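Local coordinates for N-acetylneuraminic acid outer membrane channel protein NanC (Escherichia coli, PDB 2WJR) that forms a monomeric outer membrane porin, a weakly anion-selective channel that lets the sialic acid N-acetylneuraminic acid enter the bacterium, at residues 107-112 / 123-128; 114-119 / 153-158; 139-144 / 172-177. The protein carries 1 engineered substitution. One frame throughout, in Å; residues are numbered along the deposited sequence.

Overall arrangement
NanC is an antiparallel beta-barrel, and the three contacts lie toward its two ends. Contacts 1 and 2 are neighbours on the extracellular side, their centres about 11 Å apart. They touch: Y107 OH probably bonds to Q153 OE1 (2.5 Å), and R123 O probably accepts from N154 ND2 (2.5 Å). Y107 and Q153 also share a pocket holding one n-octane. Contact 3, at the periplasmic end, has its centre about 35 Å from that of contact 1 and about 41 Å from that of contact 2, with its nearest atoms about 13 Å from contact 1. A second octane lies on its F143. Strands 126-136 and 141-152, neighbours in the barrel wall, link contacts 1 and 3.

Contact 1: 107-112 / 123-128; sequences YDWKAY and RDNVHR. With OCT (N-octane), chain G; PO4 (phosphate ion), chain D.
D108 and V126 join two barrel strands through paired backbone hydrogen bonds, D108 N to V126 O (2.9 Å) and V126 N to D108 O (2.8 Å). Beyond this antiparallel pair, side chains take over from the backbone: N125 OD1 accepts from K110 N (3.0 Å) and R123 NH1 donates to K110 O (2.9 Å), so both polar backbone atoms of K110 are gripped. N125 suits its place because one amide can serve OD1 to K110 and ND2 to Q153.

This is the extracellular end of a transmembrane beta hairpin of the KdgM-type porin. The long, extended K110 reaches D124 in a salt bridge, NZ to the anti lone pair of OD2 (2.8 Å); D124 OD1 has a second partner in K152. R123 bends at chi3 (-88°): its CD sits over the indole of W109, whose CZ2 lies over one guanidinium face, offset to the rim, planes 18° apart. R123 NE bonds to O2 of a phosphate (2.7 Å), probably from the crystallisation liquor, to which R113 also bonds.

On the face carrying Y107 and H127, the two rings meet at a slant, centroids 5.5 Å apart; H127 ND1 bonds to Y105. Octane C3 sits 3.8 Å above the centre of the Y107 ring, consistent with a ring facing the membrane; Y107 OH bonds to Q153.

Contact 2: 114-119 / 153-158; sequences QQDLSG and QNDYRY
Y156 brings its phenol ring from the 153-158 loop up against the backbone of 114-116. At the start of the side chain CB turns away from the other segment, but with CG anti to the carbonyl carbon (chi1 -63°) the ring swings back so that its far half reaches the contact. CD1 comes near D116 CA, and CE1 meets both that atom and Q115 O, each at 3.4 Å, the oxygen near the ring plane. Over one face D116 CB makes a CH-pi contact, 3.8 Å from the ring centroid. CZ then passes under the same CB, and the tip, OH, donates to Q114 O (2.6 Å), arriving from above the carbonyl plane rather than along a lone pair. A phenylalanine here would probably leave Q114 O without this donor and the strand before the turn less firmly tied to the 153-158 loop.

D116, which covers the ring face, opens a type I beta turn, D116 to G119, in an extracellular loop of the porin. It suits this first position: OD1 accepts from S118 N (2.8 Å), closing an Asx turn. L117 N, at the second, donates to D155 O almost along the C=O axis (2.9 Å), and the leucine's CD2 packs on R157 CD (3.9 Å), part of an extended stem whose guanidinium forms a salt bridge with D199. In the conformer given, S118 OG donates to D155 OD2. D155 and D116 bring like charges near each other, OD2 atoms 4.2 Å apart. Water 4 ties D116 OD2 to D155 N; water 5 donates to D155 OD2 and, weakly, to D116 OD2, which probably eases the repulsion.

Contact 3: 139-144 / 172-177; sequences SDFTFA and LQYHMT. With OCT (N-octane), chain F.
F141 and Y174 face each other as a non-hydrogen-bonded antiparallel pair, their rings slanted at 37° with centroids 5.6 Å apart. F141 CE2 leans on Y174 CD1 (3.9 Å), and the adjoining CD2, on the same edge, meets the methyl CD1 of L172 (3.9 Å). A chi1 of -178° sets CG of L172 beside its carbonyl carbon and brings the branch nearer to F141. These residues form an apolar patch, well suited to a membrane surface and consistent with the aromatic girdle of outer membrane barrels. F143, on the same face, has octane C1 3.5 Å above its ring plane.

T142, Q173 and H175 make up the polar side. T142 and Q173 lie side by side and point the same way, Q173 OE1 coming 3.6 Å from T142 CB. H175 turns the edge of its imidazole to the threonine, so NE2 and T142 OG1 share a hydrogen bond (2.7 Å) lying in the ring plane. A small hydroxyl fits here because OG1 can serve two histidines at once, the other being H136. The backbones are joined by the reciprocal T142/Q173 pair and by H175 N to D140 O (2.7 Å).

Around this periplasmic end of the hairpin, strand 126-136 flanks 141-152, with T134 against T142 and A144. Strand 180-188 borders 164-174, T181 touching Q173 and H175, and I184 packing on L172.

Contact 1: 107-112 / 123-128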
loop_
_atom_site.group_PDB
_atom_site.type_symbol
_atom_site.label_atom_id
_atom_site.label_comp_id
_atom_site.label_asym_id
_atom_site.label_seq_id
_atom_site.Cartn_x
_atom_site.Cartn_y
_atom_site.Cartn_z
ATOM N N TYR A 107 -5.984 -3.454 10.684
ATOM C CA TYR A 107 -7.195 -2.739 11.128
ATOM C C TYR A 107 -6.904 -1.244 11.174
ATOM O O TYR A 107 -6.156 -0.793 12.042
ATOM C CB TYR A 107 -7.615 -3.221 12.517
ATOM C CG TYR A 107 -8.857 -2.529 13.078
ATOM C CD1 TYR A 107 -10.082 -2.649 12.440
ATOM C CD2 TYR A 107 -8.794 -1.782 14.248
ATOM C CE1 TYR A 107 -11.226 -2.026 12.938
ATOM C CE2 TYR A 107 -9.940 -1.157 14.773
ATOM C CZ TYR A 107 -11.148 -1.283 14.099
ATOM O OH TYR A 107 -12.281 -0.669 14.612
ATOM N N ASP A 108 -7.508 -0.507 10.240
ATOM C CA ASP A 108 -7.343 0.921 10.112
ATOM C C ASP A 108 -8.443 1.620 10.913
ATOM O O ASP A 108 -9.648 1.529 10.581
ATOM C CB ASP A 108 -7.415 1.325 8.651
ATOM C CG ASP A 108 -6.112 1.061 7.903
ATOM O OD1 ASP A 108 -5.052 0.876 8.551
ATOM O OD2 ASP A 108 -6.152 1.039 6.665
ATOM N N TRP A 109 -8.014 2.275 11.978
ATOM C CA TRP A 109 -8.908 2.908 12.939
ATOM C C TRP A 109 -8.684 4.411 12.828
ATOM O O TRP A 109 -7.553 4.882 12.962
ATOM C CB TRP A 109 -8.608 2.395 14.343
ATOM C CG TRP A 109 -9.512 2.968 15.399
ATOM C CD1 TRP A 109 -10.725 2.488 15.787
ATOM C CD2 TRP A 109 -9.266 4.138 16.200
ATOM N NE1 TRP A 109 -11.246 3.275 16.783
ATOM C CE2 TRP A 109 -10.374 4.295 17.056
ATOM C CE3 TRP A 109 -8.210 5.054 16.284
ATOM C CZ2 TRP A 109 -10.464 5.332 17.986
ATOM C CZ3 TRP A 109 -8.302 6.099 17.206
ATOM C CH2 TRP A 109 -9.428 6.228 18.045
ATOM N N LYS A 110 -9.745 5.167 12.553
ATOM C CA LYS A 110 -9.627 6.623 12.424
ATOM C C LYS A 110 -9.809 7.310 13.768
ATOM O O LYS A 110 -10.779 7.054 14.483
ATOM C CB LYS A 110 -10.639 7.175 11.426
ATOM C CG LYS A 110 -10.248 6.982 10.001
ATOM C CD LYS A 110 -11.340 7.420 9.056
ATOM C CE LYS A 110 -10.953 7.228 7.613
ATOM N NZ LYS A 110 -12.002 7.687 6.655
ATOM N N ALA A 111 -8.869 8.187 14.097
ATOM C CA ALA A 111 -8.885 8.932 15.351
ATOM C C ALA A 111 -9.821 10.143 15.258
ATOM O O ALA A 111 -9.861 10.966 16.162
ATOM C CB ALA A 111 -7.474 9.391 15.714
ATOM N N TYR A 112 -10.568 10.238 14.173
ATOM C CA TYR A 112 -11.498 11.334 13.955
ATOM C C TYR A 112 -12.807 10.772 13.424
ATOM O O TYR A 112 -12.822 9.742 12.737
ATOM C CB TYR A 112 -10.922 12.343 12.972
ATOM C CG TYR A 112 -10.461 11.755 11.655
ATOM C CD1 TYR A 112 -9.220 11.126 11.536
ATOM C CD2 TYR A 112 -11.261 11.840 10.522
ATOM C CE1 TYR A 112 -8.796 10.597 10.310
ATOM C CE2 TYR A 112 -10.855 11.311 9.311
ATOM C CZ TYR A 112 -9.626 10.701 9.207
ATOM O OH TYR A 112 -9.257 10.196 7.994
ATOM N N ARG A 123 -17.309 6.432 13.000
ATOM C CA ARG A 123 -15.891 6.251 12.723
ATOM C C ARG A 123 -15.727 5.268 11.563
ATOM O O ARG A 123 -16.220 4.146 11.614
ATOM C CB ARG A 123 -15.227 5.711 13.980
ATOM C CG ARG A 123 -13.921 6.316 14.309
ATOM C CD ARG A 123 -13.357 5.706 15.580
ATOM N NE ARG A 123 -13.818 6.397 16.778
ATOM C CZ ARG A 123 -13.360 7.574 17.203
ATOM N NH1 ARG A 123 -12.425 8.226 16.531
ATOM N NH2 ARG A 123 -13.857 8.104 18.309
ATOM N N ASP A 124 -15.015 5.704 10.541
ATOM C CA ASP A 124 -14.905 4.961 9.316
ATOM C C ASP A 124 -13.672 4.057 9.431
ATOM O O ASP A 124 -12.645 4.292 8.811
ATOM C CB ASP A 124 -14.811 5.877 8.109
ATOM C CG ASP A 124 -14.552 5.124 6.829
ATOM O OD1 ASP A 124 -15.118 4.025 6.653
ATOM O OD2 ASP A 124 -13.774 5.627 6.004
ATOM N N ASN A 125 -13.846 3.010 10.204
ATOM C CA ASN A 125 -12.778 2.043 10.454
ATOM C C ASN A 125 -12.848 0.951 9.399
ATOM O O ASN A 125 -13.925 0.651 8.842
ATOM C CB ASN A 125 -12.910 1.451 11.834
ATOM C CG ASN A 125 -12.930 2.496 12.914
ATOM O OD1 ASN A 125 -12.246 3.531 12.813
ATOM N ND2 ASN A 125 -13.722 2.243 13.970
ATOM N N VAL A 126 -11.692 0.357 9.105
ATOM C CA VAL A 126 -11.579 -0.526 7.981
ATOM C C VAL A 126 -10.791 -1.803 8.314
ATOM O O VAL A 126 -9.779 -1.752 9.014
ATOM C CB VAL A 126 -10.895 0.190 6.819
ATOM C CG1 VAL A 126 -10.497 -0.837 5.738
ATOM C CG2 VAL A 126 -11.806 1.290 6.235
ATOM N N HIS A 127 -11.282 -2.931 7.816
ATOM C CA HIS A 127 -10.569 -4.215 7.886
ATOM C C HIS A 127 -9.871 -4.410 6.575
ATOM O O HIS A 127 -10.524 -4.408 5.537
ATOM C CB HIS A 127 -11.540 -5.369 8.060
ATOM C CG HIS A 127 -12.301 -5.352 9.345
ATOM N ND1 HIS A 127 -11.716 -5.615 10.564
ATOM C CD2 HIS A 127 -13.616 -5.132 9.597
ATOM C CE1 HIS A 127 -12.626 -5.531 11.516
ATOM N NE2 HIS A 127 -13.790 -5.245 10.956
ATOM N N ARG A 128 -8.548 -4.591 6.590
ATOM C CA ARG A 128 -7.785 -4.666 5.356
ATOM C C ARG A 128 -6.845 -5.893 5.313
ATOM O O ARG A 128 -6.102 -6.164 6.260
ATOM C CB ARG A 128 -6.984 -3.381 5.129
ATOM C CG ARG A 128 -6.085 -3.463 3.914
ATOM C CD ARG A 128 -5.297 -2.216 3.686
ATOM N NE ARG A 128 -4.352 -2.405 2.574
ATOM C CZ ARG A 128 -4.042 -1.509 1.635
ATOM N NH1 ARG A 128 -4.600 -0.296 1.614
ATOM N NH2 ARG A 128 -3.173 -1.852 0.689
HETATM C C1 OCT G . -12.735 -4.576 15.985
HETATM C C2 OCT G . -11.592 -5.472 15.475
HETATM C C3 OCT G . -10.216 -4.980 15.958
HETATM C C4 OCT G . -9.037 -5.793 15.389
HETATM C C5 OCT G . -7.677 -5.208 15.839
HETATM C C6 OCT G . -6.526 -6.232 15.741
HETATM C C7 OCT G . -5.130 -5.581 15.656
HETATM C C8 OCT G . -4.186 -6.319 14.684
HETATM P P PO4 D . -17.733 5.852 17.281
HETATM O O1 PO4 D . -18.441 5.637 18.597
HETATM O O2 PO4 D . -16.268 5.543 17.506
HETATM O O3 PO4 D . -18.300 4.912 16.227
HETATM O O4 PO4 D . -17.932 7.290 16.843
HETATM O O HOH W 1 -9.997 3.622 8.392
HETATM O O HOH W 2 -14.434 2.665 16.762
HETATM O O HOH W 3 -14.110 8.578 10.579
#

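Contact 2: 114-119 / 153-158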
loop_
_atom_site.group_PDB
_atom_site.type_symbol
_atom_site.label_atom_id
_atom_site.label_comp_id
_atom_site.label_asym_id
_atom_site.label_seq_id
_atom_site.Cartn_x
_atom_site.Cartn_y
_atom_site.Cartn_z
ATOM N N GLN A 114 -16.524 11.011 11.332
ATOM C CA GLN A 114 -16.977 11.530 10.053
ATOM C C GLN A 114 -18.428 11.147 9.855
ATOM O O GLN A 114 -18.883 10.107 10.344
ATOM C CB GLN A 114 -16.170 10.971 8.870
ATOM C CG GLN A 114 -14.738 11.487 8.761
ATOM C CD GLN A 114 -13.915 10.705 7.764
ATOM O OE1 GLN A 114 -13.722 9.486 7.913
ATOM N NE2 GLN A 114 -13.414 11.389 6.761
ATOM N N GLN A 115 -19.123 11.977 9.089
ATOM C CA GLN A 115 -20.519 11.706 8.770
ATOM C C GLN A 115 -20.656 10.405 7.965
ATOM O O GLN A 115 -20.056 10.239 6.888
ATOM C CB GLN A 115 -21.150 12.869 8.007
ATOM C CG GLN A 115 -22.654 12.651 7.841
ATOM C CD GLN A 115 -23.340 13.663 6.938
ATOM O OE1 GLN A 115 -24.462 14.087 7.230
ATOM N NE2 GLN A 115 -22.713 14.005 5.817
ATOM N N ASP A 116 -21.476 9.497 8.487
ATOM C CA ASP A 116 -21.761 8.243 7.796
ATOM C C ASP A 116 -22.915 8.344 6.807
ATOM O O ASP A 116 -23.482 9.422 6.590
ATOM C CB ASP A 116 -21.907 7.078 8.799
ATOM C CG ASP A 116 -23.251 7.022 9.511
ATOM O OD1 ASP A 116 -24.233 7.736 9.144
ATOM O OD2 ASP A 116 -23.309 6.213 10.462
ATOM N N LEU A 117 -23.235 7.226 6.167
ATOM C CA LEU A 117 -24.218 7.228 5.082
ATOM C C LEU A 117 -25.621 7.638 5.569
ATOM O O LEU A 117 -26.409 8.109 4.768
ATOM C CB LEU A 117 -24.300 5.859 4.429
ATOM C CG LEU A 117 -23.121 5.470 3.554
ATOM C CD1 LEU A 117 -23.193 3.968 3.239
ATOM C CD2 LEU A 117 -23.148 6.270 2.303
ATOM N N SER A 118 -25.882 7.433 6.858
ATOM C CA SER A 118 -27.181 7.769 7.446
ATOM C C SER A 118 -27.214 9.206 7.976
ATOM O O SER A 118 -28.246 9.660 8.486
ATOM C CB SER A 118 -27.520 6.782 8.556
ATOM O OG SER A 118 -27.581 5.459 8.039
ATOM N N GLY A 119 -26.097 9.918 7.832
ATOM C CA GLY A 119 -25.957 11.289 8.322
ATOM C C GLY A 119 -25.517 11.403 9.771
ATOM O O GLY A 119 -25.414 12.511 10.314
ATOM N N GLN A 153 -16.111 -1.362 8.494
ATOM C CA GLN A 153 -16.681 -1.869 9.722
ATOM C C GLN A 153 -18.068 -1.220 9.976
ATOM O O GLN A 153 -18.988 -1.874 10.466
ATOM C CB GLN A 153 -15.740 -1.593 10.888
ATOM C CG GLN A 153 -16.259 -1.981 12.248
ATOM C CD GLN A 153 -15.187 -1.865 13.318
ATOM O OE1 GLN A 153 -14.534 -0.821 13.456
ATOM N NE2 GLN A 153 -14.988 -2.942 14.069
ATOM N N ASN A 154 -18.185 0.059 9.648
ATOM C CA ASN A 154 -19.373 0.861 10.007
ATOM C C ASN A 154 -20.136 1.306 8.759
ATOM O O ASN A 154 -19.873 0.813 7.663
ATOM C CB ASN A 154 -18.934 2.034 10.883
ATOM C CG ASN A 154 -18.484 1.594 12.248
ATOM O OD1 ASN A 154 -19.079 0.694 12.835
ATOM N ND2 ASN A 154 -17.423 2.220 12.773
ATOM N N ASP A 155 -21.080 2.242 8.897
ATOM C CA ASP A 155 -22.005 2.544 7.797
ATOM C C ASP A 155 -21.435 3.555 6.814
ATOM O O ASP A 155 -21.910 4.681 6.711
ATOM C CB ASP A 155 -23.357 3.023 8.375
ATOM C CG ASP A 155 -24.409 3.236 7.313
ATOM O OD1 ASP A 155 -24.267 2.677 6.195
ATOM O OD2 ASP A 155 -25.396 3.974 7.610
ATOM N N TYR A 156 -20.403 3.129 6.092
ATOM C CA TYR A 156 -19.738 3.925 5.083
ATOM C C TYR A 156 -19.581 3.127 3.816
ATOM O O TYR A 156 -19.812 1.923 3.804
ATOM C CB TYR A 156 -18.353 4.339 5.568
ATOM C CG TYR A 156 -18.363 5.212 6.788
ATOM C CD1 TYR A 156 -18.437 6.595 6.674
ATOM C CD2 TYR A 156 -18.272 4.668 8.042
ATOM C CE1 TYR A 156 -18.447 7.406 7.798
ATOM C CE2 TYR A 156 -18.259 5.456 9.157
ATOM C CZ TYR A 156 -18.358 6.836 9.024
ATOM O OH TYR A 156 -18.326 7.601 10.149
ATOM N N ARG A 157 -19.168 3.790 2.749
ATOM C CA ARG A 157 -18.949 3.097 1.501
ATOM C C ARG A 157 -17.718 3.616 0.790
ATOM O O ARG A 157 -17.289 4.735 1.020
ATOM C CB ARG A 157 -20.180 3.215 0.588
ATOM C CG ARG A 157 -20.420 4.612 0.062
ATOM C CD ARG A 157 -21.635 4.636 -0.885
ATOM N NE ARG A 157 -21.863 5.936 -1.500
ATOM C CZ ARG A 157 -21.181 6.441 -2.528
ATOM N NH1 ARG A 157 -21.516 7.636 -3.016
ATOM N NH2 ARG A 157 -20.170 5.777 -3.079
ATOM N N TYR A 158 -17.174 2.779 -0.089
ATOM C CA TYR A 158 -16.154 3.193 -1.030
ATOM C C TYR A 158 -16.815 3.823 -2.250
ATOM O O TYR A 158 -18.048 3.754 -2.438
ATOM C CB TYR A 158 -15.281 1.978 -1.425
ATOM C CG TYR A 158 -14.489 1.477 -0.240
ATOM C CD1 TYR A 158 -14.869 0.325 0.448
ATOM C CD2 TYR A 158 -13.409 2.199 0.251
ATOM C CE1 TYR A 158 -14.173 -0.119 1.561
ATOM C CE2 TYR A 158 -12.698 1.762 1.377
ATOM C CZ TYR A 158 -13.087 0.606 2.034
ATOM O OH TYR A 158 -12.398 0.117 3.149
HETATM O O HOH W 4 -21.556 4.052 11.118
HETATM O O HOH W 5 -25.923 4.127 10.121
#

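Contact 3: 139-144 / 172-177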
loop_
_atom_site.group_PDB
_atom_site.type_symbol
_atom_site.label_atom_id
_atom_site.label_comp_id
_atom_site.label_asym_id
_atom_site.label_seq_id
_atom_site.Cartn_x
_atom_site.Cartn_y
_atom_site.Cartn_z
ATOM N N SER A 139 18.495 -12.380 -12.934
ATOM C CA SER A 139 19.320 -11.333 -12.349
ATOM C C SER A 139 18.809 -9.946 -12.721
ATOM O O SER A 139 19.040 -9.014 -11.984
ATOM C CB SER A 139 20.814 -11.501 -12.718
ATOM O OG SER A 139 20.981 -11.626 -14.120
ATOM N N ASP A 140 18.104 -9.806 -13.844
ATOM C CA ASP A 140 17.661 -8.491 -14.288
ATOM C C ASP A 140 16.298 -8.077 -13.719
ATOM O O ASP A 140 16.068 -6.894 -13.506
ATOM C CB ASP A 140 17.560 -8.441 -15.811
ATOM C CG ASP A 140 18.928 -8.434 -16.503
ATOM O OD1 ASP A 140 19.906 -7.889 -15.931
ATOM O OD2 ASP A 140 18.990 -8.957 -17.639
ATOM N N PHE A 141 15.408 -9.040 -13.504
ATOM C CA PHE A 141 13.975 -8.719 -13.281
ATOM C C PHE A 141 13.359 -9.421 -12.086
ATOM O O PHE A 141 13.589 -10.605 -11.851
ATOM C CB PHE A 141 13.144 -9.084 -14.519
ATOM C CG PHE A 141 13.453 -8.258 -15.731
ATOM C CD1 PHE A 141 14.150 -8.809 -16.806
ATOM C CD2 PHE A 141 13.039 -6.946 -15.812
ATOM C CE1 PHE A 141 14.445 -8.042 -17.931
ATOM C CE2 PHE A 141 13.331 -6.165 -16.953
ATOM C CZ PHE A 141 14.030 -6.720 -18.002
ATOM N N THR A 142 12.520 -8.678 -11.368
ATOM C CA THR A 142 11.706 -9.222 -10.290
ATOM C C THR A 142 10.272 -8.779 -10.568
ATOM O O THR A 142 10.041 -7.627 -10.932
ATOM C CB THR A 142 12.177 -8.692 -8.930
ATOM O OG1 THR A 142 13.464 -9.246 -8.628
ATOM C CG2 THR A 142 11.181 -9.053 -7.799
ATOM N N PHE A 143 9.349 -9.721 -10.457
ATOM C CA PHE A 143 7.926 -9.452 -10.596
ATOM C C PHE A 143 7.287 -9.552 -9.224
ATOM O O PHE A 143 7.493 -10.536 -8.497
ATOM C CB PHE A 143 7.272 -10.439 -11.560
ATOM C CG PHE A 143 5.770 -10.406 -11.523
ATOM C CD1 PHE A 143 5.078 -9.467 -12.261
ATOM C CD2 PHE A 143 5.055 -11.301 -10.712
ATOM C CE1 PHE A 143 3.675 -9.419 -12.211
ATOM C CE2 PHE A 143 3.658 -11.258 -10.653
ATOM C CZ PHE A 143 2.976 -10.322 -11.410
ATOM N N ALA A 144 6.496 -8.550 -8.862
ATOM C CA ALA A 144 5.800 -8.594 -7.585
ATOM C C ALA A 144 4.339 -8.263 -7.778
ATOM O O ALA A 144 4.006 -7.322 -8.506
ATOM C CB ALA A 144 6.444 -7.616 -6.570
ATOM N N LEU A 172 7.008 -4.539 -12.028
ATOM C CA LEU A 172 8.175 -5.145 -12.675
ATOM C C LEU A 172 9.366 -4.285 -12.320
ATOM O O LEU A 172 9.426 -3.107 -12.689
ATOM C CB LEU A 172 8.015 -5.217 -14.198
ATOM C CG LEU A 172 9.174 -5.884 -14.967
ATOM C CD1 LEU A 172 9.316 -7.349 -14.591
ATOM C CD2 LEU A 172 8.985 -5.749 -16.483
ATOM N N GLN A 173 10.302 -4.878 -11.590
ATOM C CA GLN A 173 11.519 -4.200 -11.175
ATOM C C GLN A 173 12.649 -4.670 -12.080
ATOM O O GLN A 173 12.766 -5.855 -12.386
ATOM C CB GLN A 173 11.886 -4.560 -9.729
ATOM C CG GLN A 173 10.917 -4.133 -8.640
ATOM C CD GLN A 173 11.230 -4.803 -7.306
ATOM O OE1 GLN A 173 12.208 -5.544 -7.180
ATOM N NE2 GLN A 173 10.396 -4.548 -6.307
ATOM N N TYR A 174 13.472 -3.718 -12.492
ATOM C CA TYR A 174 14.640 -3.979 -13.303
ATOM C C TYR A 174 15.866 -3.686 -12.431
ATOM O O TYR A 174 16.049 -2.572 -12.005
ATOM C CB TYR A 174 14.622 -3.087 -14.545
ATOM C CG TYR A 174 15.918 -3.107 -15.330
ATOM C CD1 TYR A 174 16.506 -4.307 -15.700
ATOM C CD2 TYR A 174 16.546 -1.928 -15.694
ATOM C CE1 TYR A 174 17.703 -4.326 -16.431
ATOM C CE2 TYR A 174 17.731 -1.933 -16.423
ATOM C CZ TYR A 174 18.302 -3.137 -16.783
ATOM O OH TYR A 174 19.480 -3.159 -17.493
ATOM N N HIS A 175 16.674 -4.701 -12.147
ATOM C CA HIS A 175 17.867 -4.519 -11.317
ATOM C C HIS A 175 19.030 -4.018 -12.187
ATOM O O HIS A 175 19.938 -4.769 -12.544
ATOM C CB HIS A 175 18.223 -5.812 -10.583
ATOM C CG HIS A 175 17.096 -6.350 -9.753
ATOM N ND1 HIS A 175 16.545 -5.641 -8.707
ATOM C CD2 HIS A 175 16.390 -7.499 -9.843
ATOM C CE1 HIS A 175 15.566 -6.348 -8.169
ATOM N NE2 HIS A 175 15.449 -7.478 -8.843
ATOM N N MET A 176 18.960 -2.742 -12.530
ATOM C CA MET A 176 19.958 -2.097 -13.375
ATOM C C MET A 176 21.306 -2.194 -12.673
ATOM O O MET A 176 22.288 -2.637 -13.253
ATOM C CB MET A 176 19.568 -0.633 -13.587
ATOM C CG MET A 176 20.379 0.125 -14.634
ATOM S SD MET A 176 19.776 1.817 -14.715
ATOM C CE MET A 176 20.547 2.470 -13.221
ATOM N N THR A 177 21.304 -1.801 -11.404
ATOM C CA THR A 177 22.449 -1.843 -10.508
ATOM C C THR A 177 22.039 -2.632 -9.255
ATOM O O THR A 177 20.853 -2.786 -8.985
ATOM C CB THR A 177 22.790 -0.409 -10.087
ATOM O OG1 THR A 177 23.579 0.223 -11.107
ATOM C CG2 THR A 177 23.511 -0.373 -8.803
HETATM C C1 OCT F . 5.607 -12.757 -14.103
HETATM C C2 OCT F . 5.245 -14.208 -13.780
HETATM C C3 OCT F . 6.305 -15.183 -14.303
HETATM C C4 OCT F . 6.532 -15.071 -15.820
HETATM C C5 OCT F . 8.014 -14.926 -16.193
HETATM C C6 OCT F . 8.544 -16.139 -16.962
HETATM C C7 OCT F . 9.297 -15.706 -18.222
HETATM C C8 OCT F . 10.606 -14.995 -17.874
#